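Local coordinates for protein DNA polymerase (Pyrobaculum calidifontis, PDB 5MDN) that probably catalyses template-directed DNA synthesis from deoxyribonucleoside triphosphates, as a family B DNA polymerase that also carries an exonuclease domain, at residues 164-169 with 222-227; 190-195 with 336-341; 230-235 with 275-280; 251-256 with 268-273; 367-372 with 395-400. One frame throughout, in Å; residues are numbered along the deposited sequence.

Interaction 1: 164-169 with 222-227; sequences RVLAFD and FDPDVI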
# COMPACT_ATOMS: atom_id res chain seq x y z
N ARG A 164 -5.20 14.56 17.04
CA ARG A 164 -3.85 14.73 17.57
C ARG A 164 -2.94 13.71 16.89
O ARG A 164 -3.07 12.50 17.12
CB ARG A 164 -3.84 14.56 19.09
CG ARG A 164 -4.60 15.66 19.83
CD ARG A 164 -4.27 15.66 21.31
NE ARG A 164 -4.89 14.55 22.03
CZ ARG A 164 -6.15 14.53 22.44
NH1 ARG A 164 -6.95 15.57 22.22
NH2 ARG A 164 -6.63 13.47 23.09
N VAL A 165 -2.04 14.20 16.04
CA VAL A 165 -1.16 13.35 15.24
C VAL A 165 0.24 13.40 15.83
O VAL A 165 0.73 14.46 16.23
CB VAL A 165 -1.16 13.81 13.77
CG1 VAL A 165 -0.35 12.85 12.91
CG2 VAL A 165 -2.58 13.93 13.24
N LEU A 166 0.88 12.23 15.89
CA LEU A 166 2.24 12.10 16.39
C LEU A 166 3.08 11.36 15.37
O LEU A 166 2.79 10.20 15.04
CB LEU A 166 2.27 11.37 17.73
CG LEU A 166 3.66 11.12 18.32
CD1 LEU A 166 4.09 12.29 19.19
CD2 LEU A 166 3.71 9.81 19.09
N ALA A 167 4.12 12.02 14.86
CA ALA A 167 5.13 11.38 14.04
C ALA A 167 6.31 10.97 14.91
O ALA A 167 6.66 11.66 15.87
CB ALA A 167 5.60 12.31 12.92
N PHE A 168 6.93 9.84 14.57
CA PHE A 168 8.08 9.37 15.33
C PHE A 168 9.05 8.66 14.40
O PHE A 168 8.65 8.02 13.43
CB PHE A 168 7.65 8.46 16.49
CG PHE A 168 7.44 7.02 16.09
CD1 PHE A 168 6.29 6.64 15.42
CD2 PHE A 168 8.37 6.06 16.41
CE1 PHE A 168 6.09 5.32 15.06
CE2 PHE A 168 8.18 4.73 16.06
CZ PHE A 168 7.03 4.36 15.38
N ASP A 169 10.33 8.79 14.72
CA ASP A 169 11.41 8.16 13.98
C ASP A 169 12.44 7.64 14.98
O ASP A 169 12.61 8.21 16.06
CB ASP A 169 12.06 9.13 12.99
CG ASP A 169 12.98 8.44 12.00
OD1 ASP A 169 12.47 7.71 11.13
OD2 ASP A 169 14.21 8.64 12.10
N PHE A 222 0.87 13.23 25.51
CA PHE A 222 0.23 13.90 24.38
C PHE A 222 -1.12 13.27 24.04
O PHE A 222 -2.05 13.98 23.63
CB PHE A 222 1.16 13.87 23.17
CG PHE A 222 0.56 14.44 21.91
CD1 PHE A 222 0.03 15.72 21.90
CD2 PHE A 222 0.54 13.70 20.75
CE1 PHE A 222 -0.52 16.24 20.74
CE2 PHE A 222 -0.01 14.22 19.59
CZ PHE A 222 -0.53 15.49 19.59
N ASP A 223 -1.25 11.95 24.18
CA ASP A 223 -2.45 11.19 23.84
C ASP A 223 -2.81 11.36 22.37
O ASP A 223 -3.83 11.99 22.05
CB ASP A 223 -3.63 11.60 24.73
CG ASP A 223 -4.82 10.67 24.59
OD1 ASP A 223 -4.62 9.52 24.14
OD2 ASP A 223 -5.95 11.08 24.92
N PRO A 224 -2.00 10.84 21.45
CA PRO A 224 -2.31 11.02 20.03
C PRO A 224 -3.42 10.10 19.56
O PRO A 224 -3.61 8.99 20.07
CB PRO A 224 -0.98 10.67 19.34
CG PRO A 224 -0.38 9.65 20.25
CD PRO A 224 -0.77 10.06 21.65
N ASP A 225 -4.16 10.58 18.56
CA ASP A 225 -5.18 9.76 17.91
C ASP A 225 -4.60 8.95 16.76
O ASP A 225 -5.03 7.82 16.51
CB ASP A 225 -6.32 10.65 17.40
CG ASP A 225 -6.94 11.48 18.51
OD1 ASP A 225 -7.46 10.89 19.48
OD2 ASP A 225 -6.92 12.73 18.40
N VAL A 226 -3.64 9.52 16.04
CA VAL A 226 -2.93 8.84 14.96
C VAL A 226 -1.44 8.85 15.27
O VAL A 226 -0.89 9.88 15.69
CB VAL A 226 -3.21 9.49 13.59
CG1 VAL A 226 -2.70 8.61 12.46
CG2 VAL A 226 -4.70 9.77 13.42
N ILE A 227 -0.79 7.71 15.07
CA ILE A 227 0.66 7.60 15.16
C ILE A 227 1.19 7.26 13.77
O ILE A 227 0.86 6.20 13.22
CB ILE A 227 1.10 6.55 16.19
CG1 ILE A 227 0.78 7.03 17.60
CG2 ILE A 227 2.58 6.25 16.05
CD1 ILE A 227 1.06 6.00 18.68
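Val-165 with Val-226 and Leu-166 with Ile-227 form two parallel bridges, setting strand 165-172 beside strand 226-229 in the RNase H-like exonuclease domain. Among the backbone bonds, Leu-166 N gives to Val-226 O at 2.9 Å. Arg-164 O takes two donors where the loop enters its strand: Val-226 N at 3.2 Å, and Asp-225 N, which lies in the carbonyl plane. Asp-225 answers with its side chain, OD2 accepting from Arg-164 N at 2.9 Å on the anti side of the carboxylate; an N-H...O angle of 174° makes this bond almost straight.

The charged contacts belong to the Arg-164 side chain, whose chi3 bend (-74°) carries the guanidinium over the loop that leaves helix 209-222. NE donates to Asp-223 O at 2.8 Å, from above that carbonyl plane. NH2 forms a salt bridge with Asp-223 OD2 at 3.1 Å, though as a hydrogen bond it is weak. Arg-255 and Arg-273 bind Asp-223 OD1, and Arg-255 also holds Asp-225 OD1.

Apolar contacts fill one face. Leu-166 CB meets Pro-224 CB at 3.7 Å, the leucine side chain running alongside that of Phe-222 in the opposite direction, while Phe-168 CE1 touches Ile-227 CG2 at 3.8 Å. On this face Leu-166 also packs against Phe-218 and Val-219 of helix 209-222; on the other, Val-165 and Ala-167 lie against helix 326-356, and strand 186-193 flanks strand 165-172 along its second edge.

Interaction 2: 190-195 with 336-341; sequences AVKTSD and DVRSTL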
# COMPACT_ATOMS: atom_id res chain seq x y z
N ALA A 190 13.14 10.48 17.88
CA ALA A 190 12.50 11.78 17.81
C ALA A 190 10.99 11.63 17.67
O ALA A 190 10.49 10.64 17.13
CB ALA A 190 13.03 12.61 16.64
N VAL A 191 10.27 12.64 18.16
CA VAL A 191 8.82 12.72 18.00
C VAL A 191 8.47 14.14 17.56
O VAL A 191 9.12 15.11 17.97
CB VAL A 191 8.07 12.36 19.30
CG1 VAL A 191 8.37 10.92 19.71
CG2 VAL A 191 8.45 13.31 20.43
N LYS A 192 7.46 14.25 16.70
CA LYS A 192 6.93 15.53 16.28
C LYS A 192 5.41 15.43 16.25
O LYS A 192 4.85 14.38 15.93
CB LYS A 192 7.48 15.96 14.91
CG LYS A 192 7.16 17.40 14.53
CD LYS A 192 7.86 17.81 13.24
CE LYS A 192 7.34 19.14 12.73
NZ LYS A 192 7.77 20.28 13.59
N THR A 193 4.75 16.54 16.58
CA THR A 193 3.33 16.52 16.90
C THR A 193 2.60 17.59 16.09
O THR A 193 3.20 18.56 15.62
CB THR A 193 3.07 16.77 18.39
OG1 THR A 193 3.24 18.16 18.69
CG2 THR A 193 4.03 15.96 19.25
N SER A 194 1.30 17.38 15.92
CA SER A 194 0.48 18.34 15.20
C SER A 194 0.33 19.65 15.97
O SER A 194 0.09 20.70 15.37
CB SER A 194 -0.89 17.74 14.90
OG SER A 194 -1.49 17.22 16.07
N ASP A 195 0.44 19.60 17.30
CA ASP A 195 0.50 20.83 18.09
C ASP A 195 1.66 21.72 17.64
O ASP A 195 1.49 22.93 17.47
CB ASP A 195 0.62 20.50 19.58
CG ASP A 195 -0.68 20.04 20.19
OD1 ASP A 195 -1.72 20.10 19.50
OD2 ASP A 195 -0.67 19.61 21.36
N ASP A 336 14.28 13.50 9.39
CA ASP A 336 13.42 12.34 9.18
C ASP A 336 12.01 12.59 9.71
O ASP A 336 11.02 12.46 8.97
CB ASP A 336 14.03 11.10 9.83
CG ASP A 336 15.12 10.46 8.98
OD1 ASP A 336 15.13 10.69 7.76
OD2 ASP A 336 15.95 9.73 9.54
N VAL A 337 11.90 12.93 10.99
CA VAL A 337 10.59 13.08 11.62
C VAL A 337 9.85 14.29 11.07
O VAL A 337 8.61 14.28 10.97
CB VAL A 337 10.72 13.13 13.15
CG1 VAL A 337 11.36 14.44 13.61
CG2 VAL A 337 9.37 12.93 13.81
N ARG A 338 10.57 15.36 10.69
CA ARG A 338 9.91 16.50 10.07
C ARG A 338 9.36 16.14 8.70
O ARG A 338 8.28 16.60 8.31
CB ARG A 338 10.87 17.68 9.98
CG ARG A 338 10.97 18.49 11.27
CD ARG A 338 12.34 19.11 11.45
NE ARG A 338 12.28 20.36 12.21
CZ ARG A 338 13.32 20.93 12.80
NH1 ARG A 338 14.52 20.37 12.72
NH2 ARG A 338 13.17 22.07 13.47
N SER A 339 10.10 15.32 7.94
CA SER A 339 9.57 14.82 6.67
C SER A 339 8.39 13.88 6.89
O SER A 339 7.42 13.90 6.13
CB SER A 339 10.68 14.12 5.89
OG SER A 339 11.69 15.03 5.51
N THR A 340 8.47 13.03 7.93
CA THR A 340 7.40 12.08 8.20
C THR A 340 6.09 12.79 8.49
O THR A 340 5.04 12.45 7.93
CB THR A 340 7.79 11.17 9.36
OG1 THR A 340 8.96 10.42 9.02
CG2 THR A 340 6.66 10.20 9.68
N LEU A 341 6.12 13.80 9.37
CA LEU A 341 4.92 14.58 9.62
C LEU A 341 4.53 15.42 8.41
O LEU A 341 3.35 15.68 8.19
CB LEU A 341 5.12 15.47 10.85
CG LEU A 341 3.85 16.17 11.36
CD1 LEU A 341 2.79 15.15 11.71
CD2 LEU A 341 4.16 17.06 12.56
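Val-337 spreads its two methyls along one face of the strand: CG1 meets Ala-190 CB at 3.9 Å, and CG2 reaches Lys-192 CB at 3.7 Å. This is the close-packed part, where strand 190-193 and helix segment 336-341 approach to 8.1 Å between axes and run in similar directions, 33° apart. One turn on, Leu-341 supplies a single methyl, CD2, which lies 3.6 Å from Lys-192 CG and 3.5 Å from the backbone Thr-193 O. All of these are van der Waals contacts, and Ala-190, Val-337 and Leu-341 are buried.

Toward solvent the contact is looser and built of long side chains. With CG anti to its backbone N (chi1 -169°), Lys-192 runs out across the helix, and its CD passes 3.7 Å from Arg-338 CG, the two chains crossing at about a right angle. A bend at the last torsion of Lys-192 precedes NZ, which forms a salt bridge with Glu-198, outside both segments; Arg-338 NE lies at long, weak range from that carboxylate.

A helix laid on one face of a mixed sheet is the usual build of the RNase H-like exonuclease fold. Here it brings Asp-336, which fits the Exo III motif of family B polymerases, close to Asp-169, a magnesium-binding residue whose ion is absent from this chain's model.

Interaction 3: 230-235 with 275-280; sequences YNSNGF and NVDLYN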
# COMPACT_ATOMS: atom_id res chain seq x y z
N TYR A 230 7.47 6.05 9.16
CA TYR A 230 7.90 5.57 7.85
C TYR A 230 8.55 4.20 8.04
O TYR A 230 9.59 4.10 8.70
CB TYR A 230 8.85 6.55 7.17
CG TYR A 230 8.93 6.35 5.68
CD1 TYR A 230 9.82 5.45 5.12
CD2 TYR A 230 8.09 7.05 4.82
CE1 TYR A 230 9.89 5.26 3.75
CE2 TYR A 230 8.14 6.87 3.45
CZ TYR A 230 9.05 5.97 2.92
OH TYR A 230 9.11 5.78 1.56
N ASN A 231 7.93 3.17 7.47
CA ASN A 231 8.31 1.78 7.71
C ASN A 231 8.23 1.42 9.19
O ASN A 231 9.02 0.63 9.70
CB ASN A 231 9.70 1.47 7.15
CG ASN A 231 9.91 -0.00 6.86
OD1 ASN A 231 8.99 -0.69 6.39
ND2 ASN A 231 11.11 -0.50 7.13
N SER A 232 7.27 2.02 9.90
CA SER A 232 7.10 1.75 11.32
C SER A 232 6.64 0.32 11.56
O SER A 232 7.06 -0.33 12.53
CB SER A 232 6.12 2.74 11.94
OG SER A 232 4.86 2.69 11.30
N ASN A 233 5.76 -0.20 10.69
CA ASN A 233 5.35 -1.60 10.80
C ASN A 233 6.48 -2.54 10.41
O ASN A 233 6.57 -3.65 10.95
CB ASN A 233 4.12 -1.86 9.93
CG ASN A 233 2.87 -1.20 10.48
OD1 ASN A 233 2.77 -0.92 11.67
ND2 ASN A 233 1.90 -0.97 9.61
N GLY A 234 7.35 -2.13 9.49
CA GLY A 234 8.40 -3.00 9.01
C GLY A 234 9.55 -3.17 9.98
O GLY A 234 10.02 -4.29 10.21
N PHE A 235 10.02 -2.06 10.57
CA PHE A 235 11.19 -2.10 11.44
C PHE A 235 10.89 -1.55 12.83
O PHE A 235 11.12 -2.25 13.82
CB PHE A 235 12.35 -1.33 10.80
CG PHE A 235 13.65 -1.45 11.56
CD1 PHE A 235 13.96 -0.56 12.57
CD2 PHE A 235 14.55 -2.46 11.26
CE1 PHE A 235 15.15 -0.67 13.27
CE2 PHE A 235 15.74 -2.58 11.95
CZ PHE A 235 16.04 -1.68 12.96
N ASN A 275 -2.49 3.49 14.11
CA ASN A 275 -1.09 3.37 13.74
C ASN A 275 -0.99 3.28 12.22
O ASN A 275 -1.33 2.25 11.63
CB ASN A 275 -0.45 2.16 14.41
CG ASN A 275 0.99 1.96 14.00
OD1 ASN A 275 1.78 2.91 13.96
ND2 ASN A 275 1.36 0.72 13.70
N VAL A 276 -0.52 4.36 11.59
CA VAL A 276 -0.39 4.43 10.14
C VAL A 276 1.09 4.36 9.78
O VAL A 276 1.91 5.09 10.36
CB VAL A 276 -1.04 5.71 9.58
CG1 VAL A 276 -0.95 5.72 8.06
CG2 VAL A 276 -2.49 5.81 10.03
N ASP A 277 1.42 3.50 8.83
CA ASP A 277 2.77 3.39 8.28
C ASP A 277 2.72 3.94 6.86
O ASP A 277 2.11 3.33 5.97
CB ASP A 277 3.26 1.95 8.31
CG ASP A 277 4.69 1.80 7.81
OD1 ASP A 277 5.32 2.83 7.48
OD2 ASP A 277 5.19 0.66 7.76
N LEU A 278 3.38 5.08 6.64
CA LEU A 278 3.31 5.74 5.34
C LEU A 278 4.00 4.93 4.25
O LEU A 278 3.68 5.10 3.07
CB LEU A 278 3.92 7.14 5.42
CG LEU A 278 3.25 8.08 6.42
CD1 LEU A 278 3.93 9.45 6.41
CD2 LEU A 278 1.77 8.21 6.12
N TYR A 279 4.95 4.06 4.61
CA TYR A 279 5.57 3.21 3.60
C TYR A 279 4.58 2.22 3.00
O TYR A 279 4.79 1.73 1.89
CB TYR A 279 6.77 2.47 4.19
CG TYR A 279 7.56 1.68 3.17
CD1 TYR A 279 7.96 2.25 1.97
CD2 TYR A 279 7.92 0.36 3.42
CE1 TYR A 279 8.68 1.52 1.04
CE2 TYR A 279 8.64 -0.37 2.50
CZ TYR A 279 9.02 0.21 1.31
OH TYR A 279 9.74 -0.52 0.39
N ASN A 280 3.50 1.90 3.73
CA ASN A 280 2.46 1.04 3.17
C ASN A 280 1.82 1.66 1.93
O ASN A 280 1.57 0.97 0.94
CB ASN A 280 1.40 0.75 4.23
CG ASN A 280 1.91 -0.14 5.34
OD1 ASN A 280 1.45 -0.06 6.48
ND2 ASN A 280 2.87 -1.00 5.02
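Asp-277 directs its carboxylate at the backbone of residues 231-233, and main-chain N-H groups make the first set of bonds. OD2 accepts from Asn-233 N at 3.1 Å with an angle of 146°, the donor lying well above the carboxylate plane. OD1 is 2.6 Å from Asn-231 N, but the bend at hydrogen leaves that bond weak. OD1 also receives Tyr-279 N at 3.1 Å, a capping bond from Asp-277, which sits at the N-cap of helix 278-282. The carboxylate thus faces the starts of two helices, 232-247 and 278-282, whose dipoles would probably favour its negative charge. Segment 230-235, followed by Asp-236, which can bind magnesium, opens the Exo II sequence of family B polymerases, and strand 274-277 closes one edge of the exonuclease sheet beside it.

Side-chain amides form a second, weaker set. Asn-233 OD1 accepts from Asn-275 ND2 at 3.0 Å, the two amide planes standing 77° apart, and Asn-233 ND2 gives to Asn-280 OD1 at 3.3 Å; both bonds are weak. Asn-275 ND2 has its stronger partner in Trp-268 O.

The third kind of contact is aromatic. Tyr-279 CB sits over a face of the Tyr-230 ring, 4.3 Å from its centroid, a CH-pi contact, while the two rings themselves meet obliquely, with planes at 39°. The Asn-231 side chain runs beside that of Tyr-279, pointing the same way, with amide and ring planes nearly perpendicular, and Tyr-230 OH is bonded to Lys-291 O.

Interaction 4: 251-256 with 268-273; sequences LRVDRL and WSVVGR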
# COMPACT_ATOMS: atom_id res chain seq x y z
N LEU A 251 6.27 -1.36 26.96
CA LEU A 251 5.98 -0.43 25.87
C LEU A 251 4.48 -0.12 25.83
O LEU A 251 3.79 -0.38 24.85
CB LEU A 251 6.47 -1.00 24.55
CG LEU A 251 6.52 -0.10 23.31
CD1 LEU A 251 7.31 1.17 23.58
CD2 LEU A 251 7.09 -0.85 22.12
N ARG A 252 3.99 0.45 26.93
CA ARG A 252 2.56 0.66 27.13
C ARG A 252 2.17 2.00 26.51
O ARG A 252 2.20 3.04 27.16
CB ARG A 252 2.21 0.62 28.61
CG ARG A 252 2.49 -0.71 29.28
CD ARG A 252 2.11 -0.65 30.75
NE ARG A 252 2.82 0.43 31.44
CZ ARG A 252 2.26 1.58 31.80
NH1 ARG A 252 0.98 1.81 31.53
NH2 ARG A 252 2.97 2.51 32.42
N VAL A 253 1.81 1.97 25.23
CA VAL A 253 1.51 3.20 24.49
C VAL A 253 0.04 3.34 24.11
O VAL A 253 -0.39 4.46 23.79
CB VAL A 253 2.39 3.33 23.24
CG1 VAL A 253 3.85 3.48 23.63
CG2 VAL A 253 2.21 2.12 22.33
N ASP A 254 -0.75 2.26 24.13
CA ASP A 254 -2.14 2.39 23.70
C ASP A 254 -2.99 3.02 24.81
O ASP A 254 -2.52 3.29 25.92
CB ASP A 254 -2.67 1.03 23.23
CG ASP A 254 -2.93 0.04 24.37
OD1 ASP A 254 -3.21 0.43 25.52
OD2 ASP A 254 -2.89 -1.18 24.09
N ARG A 255 -4.26 3.26 24.50
CA ARG A 255 -5.13 4.02 25.39
C ARG A 255 -5.63 3.22 26.59
O ARG A 255 -6.26 3.82 27.48
CB ARG A 255 -6.31 4.62 24.62
CG ARG A 255 -5.90 5.82 23.77
CD ARG A 255 -7.05 6.80 23.60
NE ARG A 255 -6.63 8.03 22.92
CZ ARG A 255 -7.04 8.42 21.72
NH1 ARG A 255 -7.89 7.68 21.02
NH2 ARG A 255 -6.58 9.55 21.21
N LEU A 256 -5.39 1.92 26.65
CA LEU A 256 -5.73 1.12 27.82
C LEU A 256 -4.47 0.56 28.47
O LEU A 256 -4.45 -0.56 28.98
CB LEU A 256 -6.71 -0.01 27.48
CG LEU A 256 -8.12 0.35 27.00
CD1 LEU A 256 -8.75 1.41 27.88
CD2 LEU A 256 -8.14 0.77 25.53
N TRP A 268 0.73 -3.15 12.81
CA TRP A 268 0.86 -3.19 14.26
C TRP A 268 -0.28 -2.40 14.88
O TRP A 268 -0.46 -1.22 14.59
CB TRP A 268 2.22 -2.63 14.70
CG TRP A 268 3.31 -3.63 14.57
CD1 TRP A 268 3.90 -4.06 13.41
CD2 TRP A 268 3.93 -4.37 15.63
NE1 TRP A 268 4.86 -5.00 13.69
CE2 TRP A 268 4.89 -5.21 15.05
CE3 TRP A 268 3.76 -4.39 17.02
CZ2 TRP A 268 5.69 -6.07 15.80
CZ3 TRP A 268 4.55 -5.24 17.77
CH2 TRP A 268 5.50 -6.07 17.16
N SER A 269 -1.05 -3.07 15.73
CA SER A 269 -2.21 -2.47 16.37
C SER A 269 -1.79 -1.75 17.64
O SER A 269 -1.06 -2.29 18.47
CB SER A 269 -3.26 -3.54 16.69
OG SER A 269 -4.28 -3.01 17.52
N VAL A 270 -2.27 -0.52 17.79
CA VAL A 270 -2.15 0.24 19.03
C VAL A 270 -3.57 0.59 19.44
O VAL A 270 -4.18 1.51 18.88
CB VAL A 270 -1.28 1.49 18.87
CG1 VAL A 270 -1.08 2.18 20.21
CG2 VAL A 270 0.06 1.14 18.25
N VAL A 271 -4.12 -0.16 20.40
CA VAL A 271 -5.54 -0.12 20.70
C VAL A 271 -5.97 1.30 21.05
O VAL A 271 -5.31 2.01 21.82
CB VAL A 271 -5.87 -1.10 21.84
CG1 VAL A 271 -7.29 -0.87 22.35
CG2 VAL A 271 -5.69 -2.53 21.37
N GLY A 272 -7.09 1.73 20.47
CA GLY A 272 -7.64 3.05 20.72
C GLY A 272 -7.00 4.17 19.93
O GLY A 272 -7.24 5.34 20.25
N ARG A 273 -6.21 3.86 18.91
CA ARG A 273 -5.62 4.88 18.05
C ARG A 273 -5.19 4.23 16.75
O ARG A 273 -5.08 3.01 16.64
CB ARG A 273 -4.44 5.58 18.74
CG ARG A 273 -3.63 4.71 19.68
CD ARG A 273 -2.48 5.49 20.30
NE ARG A 273 -2.96 6.65 21.07
CZ ARG A 273 -2.76 6.81 22.37
NH1 ARG A 273 -2.08 5.90 23.06
NH2 ARG A 273 -3.22 7.89 22.99
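Arg-255 N donates to Val-271 O at 3.1 Å, an almost straight bond (174°) that ties loop 251-256 to a type II beta turn running from Val-270 to Arg-273. Gly-272 holds the turn's positive-phi position (81°), and Arg-273 N closes it on Val-270 O at 3.1 Å.

Around this bond lie apolar contacts. Val-270 CG1 rests 3.6 Å from Asp-254 CB and 3.9 Å from Val-253 CG2, while Val-271 CG1 meets Leu-256 CD2 at 3.7 Å. The two arginine side chains pass at a slant, Arg-255 CG lying over one face of the Arg-273 guanidinium, although the exact position of that group is doubtful because its NH1 is modelled too close to Val-253 O.

What positions them is a second shell of acids. Asp-223 OD1 forms salt bridges with both Arg-255 NE and Arg-273 NH2, so the two positive groups gather round one carboxylate; Asp-225 OD1 takes Arg-255 NH2. At the turn, Gly-272 N is bonded to Asp-7, which with Asp-363 binds a magnesium ion. In the opposing loop Asp-254 makes an Asx turn that fixes its own carboxylate: OD1 accepts from Leu-256 N at 2.9 Å, the donor above the carboxylate plane, and from Gly-258 N.

Interaction 5: 367-372 with 395-400; sequences AASVGN and REYEPY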
# COMPACT_ATOMS: atom_id res chain seq x y z
N ALA A 367 -2.22 -0.69 4.86
CA ALA A 367 -1.47 -1.94 4.95
C ALA A 367 -2.03 -3.01 4.02
O ALA A 367 -1.28 -3.84 3.51
CB ALA A 367 -1.47 -2.45 6.39
N ALA A 368 -3.34 -3.00 3.79
CA ALA A 368 -3.97 -3.98 2.92
C ALA A 368 -3.64 -3.69 1.46
O ALA A 368 -3.36 -2.55 1.07
CB ALA A 368 -5.48 -3.98 3.13
N SER A 369 -3.68 -4.74 0.64
CA SER A 369 -3.46 -4.58 -0.79
C SER A 369 -4.70 -3.98 -1.44
O SER A 369 -5.80 -3.97 -0.87
CB SER A 369 -3.11 -5.92 -1.44
OG SER A 369 -4.18 -6.85 -1.33
N VAL A 370 -4.51 -3.45 -2.65
CA VAL A 370 -5.60 -2.80 -3.37
C VAL A 370 -6.79 -3.75 -3.53
O VAL A 370 -7.94 -3.37 -3.29
CB VAL A 370 -5.11 -2.28 -4.73
CG1 VAL A 370 -6.24 -1.59 -5.48
CG2 VAL A 370 -3.94 -1.33 -4.54
N GLY A 371 -6.52 -4.99 -3.93
CA GLY A 371 -7.59 -5.97 -4.05
C GLY A 371 -8.18 -6.34 -2.71
O GLY A 371 -9.39 -6.53 -2.59
N ASN A 372 -7.34 -6.47 -1.69
CA ASN A 372 -7.86 -6.72 -0.36
C ASN A 372 -8.75 -5.56 0.10
O ASN A 372 -9.80 -5.78 0.72
CB ASN A 372 -6.71 -7.00 0.62
CG ASN A 372 -7.19 -7.47 1.98
OD1 ASN A 372 -7.17 -8.65 2.32
ND2 ASN A 372 -7.61 -6.51 2.78
N ARG A 395 -4.50 -15.39 -1.24
CA ARG A 395 -4.07 -14.03 -1.53
C ARG A 395 -2.63 -14.02 -2.03
O ARG A 395 -1.73 -14.50 -1.34
CB ARG A 395 -4.22 -13.09 -0.32
CG ARG A 395 -5.63 -12.53 -0.04
CD ARG A 395 -5.68 -11.57 1.18
NE ARG A 395 -7.04 -11.00 1.35
CZ ARG A 395 -8.00 -11.68 1.97
NH1 ARG A 395 -7.71 -12.90 2.44
NH2 ARG A 395 -9.21 -11.17 2.10
N GLU A 396 -2.44 -13.50 -3.24
CA GLU A 396 -1.20 -13.12 -3.91
C GLU A 396 -1.32 -11.70 -4.46
O GLU A 396 -0.39 -10.89 -4.33
CB GLU A 396 -0.81 -14.08 -5.01
CG GLU A 396 -1.77 -14.12 -6.18
CD GLU A 396 -1.35 -15.11 -7.23
OE1 GLU A 396 -0.92 -16.22 -6.86
OE2 GLU A 396 -1.42 -14.76 -8.43
N TYR A 397 -2.49 -11.35 -5.00
CA TYR A 397 -2.84 -10.10 -5.68
C TYR A 397 -1.82 -9.68 -6.74
O TYR A 397 -0.62 -9.92 -6.60
CB TYR A 397 -3.03 -8.96 -4.69
CG TYR A 397 -3.61 -7.72 -5.35
CD1 TYR A 397 -4.83 -7.80 -6.03
CD2 TYR A 397 -2.97 -6.49 -5.29
CE1 TYR A 397 -5.37 -6.70 -6.63
CE2 TYR A 397 -3.52 -5.38 -5.90
CZ TYR A 397 -4.72 -5.49 -6.56
OH TYR A 397 -5.27 -4.39 -7.16
N GLU A 398 -2.31 -9.04 -7.80
CA GLU A 398 -1.48 -8.69 -8.94
C GLU A 398 -1.92 -7.32 -9.49
O GLU A 398 -3.00 -7.19 -10.08
CB GLU A 398 -1.53 -9.83 -9.96
CG GLU A 398 -2.92 -10.27 -10.30
CD GLU A 398 -3.37 -9.57 -11.54
OE1 GLU A 398 -2.48 -9.37 -12.40
OE2 GLU A 398 -4.56 -9.21 -11.66
N PRO A 399 -1.15 -6.28 -9.22
CA PRO A 399 -1.63 -4.91 -9.48
C PRO A 399 -1.85 -4.54 -10.95
O PRO A 399 -0.98 -3.93 -11.59
CB PRO A 399 -0.54 -4.04 -8.84
CG PRO A 399 0.11 -4.93 -7.81
CD PRO A 399 0.07 -6.30 -8.39
N TYR A 400 -3.00 -4.98 -11.48
CA TYR A 400 -3.79 -4.25 -12.47
C TYR A 400 -3.58 -4.70 -13.91
O TYR A 400 -4.34 -4.28 -14.77
CB TYR A 400 -3.52 -2.74 -12.37
CG TYR A 400 -4.70 -1.89 -12.81
CD1 TYR A 400 -5.86 -1.87 -12.05
CD2 TYR A 400 -4.65 -1.12 -13.96
CE1 TYR A 400 -6.95 -1.10 -12.42
CE2 TYR A 400 -5.73 -0.35 -14.34
CZ TYR A 400 -6.89 -0.34 -13.57
OH TYR A 400 -7.99 0.42 -13.92
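Tyr-397 lays the face of its ring over the backbone of a helix start: Gly-371 N stands above the ring plane, offset toward the rim. The absence of a side chain at Gly-371 is consistent with an aromatic face lying against the main chain there. The opposite face of the same ring has Pro-399 N over it, from just two residues further along its own loop, so the ring lies between helix backbone and loop backbone.

Val-370 and Ser-369 flank the ring obliquely. Val-370 CB touches Tyr-397 CE2 at 3.7 Å, and Ser-369 CB lies 3.9 Å from CD2 of the same tyrosine. Ser-369 is the N-cap of helix 370-384; with chi1 at 63° its OG turns back to accept from Asn-372 N at 3.2 Å, closing the first turn on which the tyrosine rests.

At the polar end an exposed Arg-395 meets a buried Asn-372. Arg-395, extended from CG to NE, brings its guanidinium to the Asn-372 amide, where NH2 lies 3.2 Å from Asn-372 OD1; the two flat groups are inclined by 52°. Asn-372 ND2 is bonded to Tyr-265 OH.

Segment 395-400 belongs to the connection between helix 370-384 and strand 404-406, and its Tyr-400 begins a sequence matching the YxGG/A motif of family B polymerases. Here it folds back on the start of that helix, while Trp-520, just beyond helix 514-519, meets the Tyr-397 ring edge-to-face.

Interactions 1, 2 and 3 share one five-stranded sheet: interaction 1 pairs two of its inner strands, interaction 2 lays a helix on a face, and interaction 3 closes the 274-277 edge. All three are buried, yet interaction 2 is almost wholly apolar, whereas interaction 3 gathers N-H groups round a carboxylate. Interaction 4 is buried too, but lies beyond the sheet; its arginines reach the acids of 222-227, so interactions 1 and 4 share an ionic cluster. Interaction 5, partly buried and in the polymerase part of the chain, stands apart, its centre about 28 Å from that of interaction 1; among these contacts it touches interaction 3, through Ala-367 CB and Asn-280 OD1.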